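Glycosyl transferase (Staphylococcus aureus, PDB 5U02) belongs to the glycosyl transferases of the TarS kind, modelled here as a helical linker domain followed by two beta-rich C-terminal domains. Local coordinates at residues D27-S39 / F65-M78. Numbering follows the deposited sequence.
Sequences DQILAEFLNRHFS and FIQAVPERVDALVM
Leu30 and Val73 meet at about a right angle, with Leu30 CD2 3.6 Å from Val73 CG2. The other methyl, Leu30 CD1, lies 3.6 Å from Val69 CG1. Leu30 CG is anti to the backbone N (chi1 160°), which carries the fork between the two valines. One turn on, Leu34 CD2 touches both Phe65 CZ and Ile66 CD1. Ile66 CD1 also meets Phe38, at the edge of its ring and near the ring plane, 3.9 Å from Phe38 CZ. Phe65 also turns its edge toward the face of His37 in an offset edge-to-face pair, with planes 76° apart. Ala31 CB packs on Leu76 CB and Val77 CG1, where the backbones come to 5.2 Å between Ala31 CA and Val77 CA.

Two polar contacts flank the apolar packing. Asn35 OD1 accepts a hydrogen bond from Met78 N at 3.0 Å. The bond is nearly straight at the hydrogen (173°), but the donor lies above the plane of the Asn35 side-chain carbonyl. Met78 CG lies against the Asn35 amide and Met78 SD near Asn35 CB. Toward the start of 27-39, Asp27 OD2 sits over the centre of one face of the Arg72 guanidinium, 3.1 Å from Arg72 NE. This salt bridge rests on charge alone, as no N-H points at the oxygen.

Met9 of helix 2-17 touches Phe33, His37 and Phe65, and Leu85 of helix 82-89 packs on Ile66. The contact joins helix 23-40 to the end of helix 56-68 and the following loop in the helical linker domain. Its chemistry implies apolar cohesion, with one directional bond fixing the loop at Met78 and a less directional charge pair at Arg72.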
loop_
_atom_site.group_PDB
_atom_site.type_symbol
_atom_site.label_atom_id
_atom_site.label_comp_id
_atom_site.label_asym_id
_atom_site.label_seq_id
_atom_site.Cartn_x
_atom_site.Cartn_y
_atom_site.Cartn_z
ATOM N N ASP A 27 -7.730 37.610 29.792
ATOM C CA ASP A 27 -6.793 36.850 28.972
ATOM C C ASP A 27 -7.512 36.019 27.918
ATOM O O ASP A 27 -7.013 35.885 26.795
ATOM C CB ASP A 27 -5.916 35.941 29.839
ATOM C CG ASP A 27 -5.467 36.607 31.127
ATOM O OD1 ASP A 27 -6.226 36.535 32.111
ATOM O OD2 ASP A 27 -4.365 37.197 31.141
ATOM N N GLN A 28 -8.669 35.443 28.258
ATOM C CA GLN A 28 -9.441 34.708 27.261
ATOM C C GLN A 28 -9.875 35.631 26.131
ATOM O O GLN A 28 -9.707 35.309 24.950
ATOM C CB GLN A 28 -10.651 34.041 27.915
ATOM C CG GLN A 28 -11.384 33.068 26.998
ATOM C CD GLN A 28 -12.196 32.038 27.762
ATOM O OE1 GLN A 28 -11.757 30.903 27.950
ATOM N NE2 GLN A 28 -13.387 32.428 28.200
ATOM N N ILE A 29 -10.433 36.792 26.481
ATOM C CA ILE A 29 -10.704 37.830 25.490
ATOM C C ILE A 29 -9.421 38.210 24.762
ATOM O O ILE A 29 -9.414 38.426 23.542
ATOM C CB ILE A 29 -11.356 39.042 26.179
ATOM C CG1 ILE A 29 -12.827 38.744 26.474
ATOM C CG2 ILE A 29 -11.194 40.304 25.339
ATOM C CD1 ILE A 29 -13.567 39.902 27.090
ATOM N N LEU A 30 -8.307 38.276 25.497
ATOM C CA LEU A 30 -7.027 38.611 24.883
ATOM C C LEU A 30 -6.503 37.456 24.036
ATOM O O LEU A 30 -5.948 37.675 22.956
ATOM C CB LEU A 30 -6.023 38.990 25.971
ATOM C CG LEU A 30 -4.532 38.935 25.672
ATOM C CD1 LEU A 30 -4.192 40.067 24.743
ATOM C CD2 LEU A 30 -3.726 39.059 26.947
ATOM N N ALA A 31 -6.673 36.218 24.507
ATOM C CA ALA A 31 -6.198 35.069 23.742
ATOM C C ALA A 31 -6.876 34.995 22.380
ATOM O O ALA A 31 -6.227 34.690 21.372
ATOM C CB ALA A 31 -6.426 33.774 24.525
ATOM N N GLU A 32 -8.184 35.273 22.331
ATOM C CA GLU A 32 -8.895 35.321 21.057
ATOM C C GLU A 32 -8.418 36.473 20.191
ATOM O O GLU A 32 -8.495 36.391 18.959
ATOM C CB GLU A 32 -10.400 35.449 21.294
ATOM C CG GLU A 32 -10.965 34.450 22.299
ATOM C CD GLU A 32 -12.043 33.559 21.703
ATOM O OE1 GLU A 32 -11.781 32.963 20.638
ATOM O OE2 GLU A 32 -13.129 33.470 22.311
ATOM N N PHE A 33 -7.936 37.546 20.816
ATOM C CA PHE A 33 -7.431 38.686 20.065
ATOM C C PHE A 33 -6.223 38.306 19.211
ATOM O O PHE A 33 -6.146 38.701 18.042
ATOM C CB PHE A 33 -7.108 39.833 21.029
ATOM C CG PHE A 33 -6.203 40.882 20.454
ATOM C CD1 PHE A 33 -6.512 41.508 19.260
ATOM C CD2 PHE A 33 -5.045 41.253 21.123
ATOM C CE1 PHE A 33 -5.674 42.469 18.737
ATOM C CE2 PHE A 33 -4.204 42.217 20.606
ATOM C CZ PHE A 33 -4.519 42.828 19.413
ATOM N N LEU A 34 -5.272 37.534 19.753
ATOM C CA LEU A 34 -4.092 37.204 18.959
ATOM C C LEU A 34 -4.189 35.883 18.219
ATOM O O LEU A 34 -3.304 35.583 17.410
ATOM C CB LEU A 34 -2.806 37.184 19.792
ATOM C CG LEU A 34 -2.500 38.448 20.589
ATOM C CD1 LEU A 34 -3.132 38.441 21.972
ATOM C CD2 LEU A 34 -1.010 38.748 20.647
ATOM N N ASN A 35 -5.209 35.073 18.465
ATOM C CA ASN A 35 -5.462 33.995 17.527
ATOM C C ASN A 35 -5.837 34.593 16.179
ATOM O O ASN A 35 -5.333 34.181 15.129
ATOM C CB ASN A 35 -6.554 33.071 18.070
ATOM C CG ASN A 35 -6.113 32.313 19.315
ATOM O OD1 ASN A 35 -4.919 32.111 19.550
ATOM N ND2 ASN A 35 -7.080 31.892 20.122
ATOM N N ARG A 36 -6.668 35.634 16.205
ATOM C CA ARG A 36 -7.176 36.205 14.966
ATOM C C ARG A 36 -6.123 37.046 14.261
ATOM O O ARG A 36 -5.941 36.924 13.042
ATOM C CB ARG A 36 -8.412 37.055 15.246
ATOM C CG ARG A 36 -9.775 36.399 15.008
ATOM C CD ARG A 36 -10.700 37.486 14.507
ATOM N NE ARG A 36 -10.875 38.550 15.474
ATOM C CZ ARG A 36 -10.549 39.812 15.247
ATOM N NH1 ARG A 36 -9.985 40.135 14.092
ATOM N NH2 ARG A 36 -10.772 40.737 16.193
ATOM N N HIS A 37 -5.458 37.930 15.011
ATOM C CA HIS A 37 -4.486 38.858 14.443
ATOM C C HIS A 37 -3.334 38.120 13.757
ATOM O O HIS A 37 -2.892 38.515 12.673
ATOM C CB HIS A 37 -3.988 39.785 15.556
ATOM C CG HIS A 37 -2.688 40.470 15.261
ATOM N ND1 HIS A 37 -2.595 41.662 14.573
ATOM C CD2 HIS A 37 -1.422 40.130 15.588
ATOM C CE1 HIS A 37 -1.326 42.025 14.489
ATOM N NE2 HIS A 37 -0.593 41.108 15.093
ATOM N N PHE A 38 -2.813 37.058 14.388
ATOM C CA PHE A 38 -1.787 36.237 13.747
ATOM C C PHE A 38 -2.356 35.422 12.591
ATOM O O PHE A 38 -1.598 34.998 11.715
ATOM C CB PHE A 38 -1.095 35.286 14.759
ATOM C CG PHE A 38 0.063 35.913 15.567
ATOM C CD1 PHE A 38 -0.168 36.589 16.754
ATOM C CD2 PHE A 38 1.382 35.771 15.163
ATOM C CE1 PHE A 38 0.857 37.152 17.488
ATOM C CE2 PHE A 38 2.416 36.333 15.899
ATOM C CZ PHE A 38 2.147 37.022 17.065
ATOM N N SER A 39 -3.666 35.189 12.565
ATOM C CA SER A 39 -4.259 34.413 11.485
ATOM C C SER A 39 -4.708 35.276 10.314
ATOM O O SER A 39 -4.773 34.781 9.184
ATOM C CB SER A 39 -5.451 33.603 12.006
ATOM O OG SER A 39 -5.032 32.584 12.896
ATOM N N PHE A 65 5.448 44.983 21.144
ATOM C CA PHE A 65 4.022 44.693 21.243
ATOM C C PHE A 65 3.781 43.374 21.971
ATOM O O PHE A 65 2.991 43.313 22.920
ATOM C CB PHE A 65 3.400 44.692 19.843
ATOM C CG PHE A 65 2.146 43.866 19.718
ATOM C CD1 PHE A 65 2.075 42.840 18.790
ATOM C CD2 PHE A 65 1.037 44.120 20.511
ATOM C CE1 PHE A 65 0.928 42.080 18.658
ATOM C CE2 PHE A 65 -0.112 43.357 20.387
ATOM C CZ PHE A 65 -0.165 42.337 19.458
ATOM N N ILE A 66 4.464 42.305 21.551
ATOM C CA ILE A 66 4.316 41.022 22.229
ATOM C C ILE A 66 4.911 41.063 23.636
ATOM O O ILE A 66 4.536 40.253 24.492
ATOM C CB ILE A 66 4.935 39.900 21.368
ATOM C CG1 ILE A 66 4.225 39.820 20.014
ATOM C CG2 ILE A 66 4.834 38.541 22.050
ATOM C CD1 ILE A 66 2.769 39.429 20.107
ATOM N N GLN A 67 5.816 42.006 23.914
ATOM C CA GLN A 67 6.293 42.177 25.284
ATOM C C GLN A 67 5.174 42.629 26.215
ATOM O O GLN A 67 5.228 42.369 27.422
ATOM C CB GLN A 67 7.447 43.181 25.326
ATOM C CG GLN A 67 8.829 42.549 25.267
ATOM C CD GLN A 67 9.892 43.510 24.771
ATOM O OE1 GLN A 67 9.692 44.725 24.759
ATOM N NE2 GLN A 67 11.032 42.967 24.359
ATOM N N ALA A 68 4.153 43.298 25.673
ATOM C CA ALA A 68 3.088 43.849 26.502
ATOM C C ALA A 68 2.106 42.791 26.982
ATOM O O ALA A 68 1.453 42.996 28.011
ATOM C CB ALA A 68 2.334 44.935 25.736
ATOM N N VAL A 69 1.976 41.677 26.270
ATOM C CA VAL A 69 1.038 40.632 26.672
ATOM C C VAL A 69 1.756 39.672 27.615
ATOM O O VAL A 69 2.911 39.300 27.362
ATOM C CB VAL A 69 0.446 39.900 25.457
ATOM C CG1 VAL A 69 -0.622 40.755 24.803
ATOM C CG2 VAL A 69 1.523 39.566 24.452
ATOM N N PRO A 70 1.121 39.261 28.709
ATOM C CA PRO A 70 1.820 38.442 29.704
ATOM C C PRO A 70 2.172 37.066 29.163
ATOM O O PRO A 70 1.494 36.523 28.289
ATOM C CB PRO A 70 0.809 38.339 30.853
ATOM C CG PRO A 70 -0.166 39.450 30.622
ATOM C CD PRO A 70 -0.244 39.608 29.137
ATOM N N GLU A 71 3.250 36.500 29.710
ATOM C CA GLU A 71 3.633 35.133 29.377
ATOM C C GLU A 71 2.571 34.120 29.797
ATOM O O GLU A 71 2.548 33.010 29.257
ATOM C CB GLU A 71 4.972 34.787 30.032
ATOM C CG GLU A 71 6.135 35.663 29.575
ATOM C CD GLU A 71 7.491 35.152 30.047
ATOM O OE1 GLU A 71 7.700 33.920 30.071
ATOM O OE2 GLU A 71 8.352 35.987 30.396
ATOM N N ARG A 72 1.710 34.475 30.760
ATOM C CA ARG A 72 0.582 33.631 31.149
ATOM C C ARG A 72 -0.250 33.204 29.949
ATOM O O ARG A 72 -0.688 32.046 29.881
ATOM C CB ARG A 72 -0.297 34.381 32.156
ATOM C CG ARG A 72 -1.718 33.877 32.257
ATOM C CD ARG A 72 -2.568 34.820 33.127
ATOM N NE ARG A 72 -2.096 36.193 33.049
ATOM C CZ ARG A 72 -2.612 37.198 33.749
ATOM N NH1 ARG A 72 -3.624 36.980 34.579
ATOM N NH2 ARG A 72 -2.124 38.428 33.621
ATOM N N VAL A 73 -0.443 34.107 28.983
ATOM C CA VAL A 73 -1.475 33.915 27.971
ATOM C C VAL A 73 -1.078 32.915 26.889
ATOM O O VAL A 73 -1.954 32.388 26.191
ATOM C CB VAL A 73 -1.835 35.274 27.353
ATOM C CG1 VAL A 73 -3.172 35.209 26.628
ATOM C CG2 VAL A 73 -1.859 36.347 28.431
ATOM N N ASP A 74 0.212 32.611 26.746
ATOM C CA ASP A 74 0.677 31.675 25.726
ATOM C C ASP A 74 0.139 30.254 25.912
ATOM O O ASP A 74 0.400 29.395 25.062
ATOM C CB ASP A 74 2.209 31.664 25.713
ATOM C CG ASP A 74 2.796 33.064 25.674
ATOM O OD1 ASP A 74 2.150 33.992 26.209
ATOM O OD2 ASP A 74 3.896 33.243 25.110
ATOM N N ALA A 75 -0.606 29.983 26.984
ATOM C CA ALA A 75 -1.170 28.656 27.206
ATOM C C ALA A 75 -2.576 28.506 26.637
ATOM O O ALA A 75 -2.962 27.395 26.253
ATOM C CB ALA A 75 -1.183 28.333 28.703
ATOM N N LEU A 76 -3.345 29.593 26.572
ATOM C CA LEU A 76 -4.688 29.555 26.007
ATOM C C LEU A 76 -4.735 29.905 24.523
ATOM O O LEU A 76 -5.778 29.701 23.890
ATOM C CB LEU A 76 -5.617 30.505 26.769
ATOM C CG LEU A 76 -5.659 30.379 28.291
ATOM C CD1 LEU A 76 -5.070 31.607 28.965
ATOM C CD2 LEU A 76 -7.077 30.119 28.776
ATOM N N VAL A 77 -3.647 30.425 23.956
ATOM C CA VAL A 77 -3.629 30.741 22.531
ATOM C C VAL A 77 -3.398 29.466 21.726
ATOM O O VAL A 77 -2.979 28.433 22.254
ATOM C CB VAL A 77 -2.568 31.812 22.211
ATOM C CG1 VAL A 77 -2.818 33.070 23.032
ATOM C CG2 VAL A 77 -1.168 31.277 22.454
ATOM N N MET A 78 -3.696 29.542 20.428
ATOM C CA MET A 78 -3.490 28.410 19.529
ATOM C C MET A 78 -2.055 27.904 19.619
ATOM O O MET A 78 -1.104 28.689 19.594
ATOM C CB MET A 78 -3.822 28.819 18.092
ATOM C CG MET A 78 -5.282 29.172 17.878
ATOM S SD MET A 78 -5.578 29.901 16.257
ATOM C CE MET A 78 -4.581 28.837 15.216
#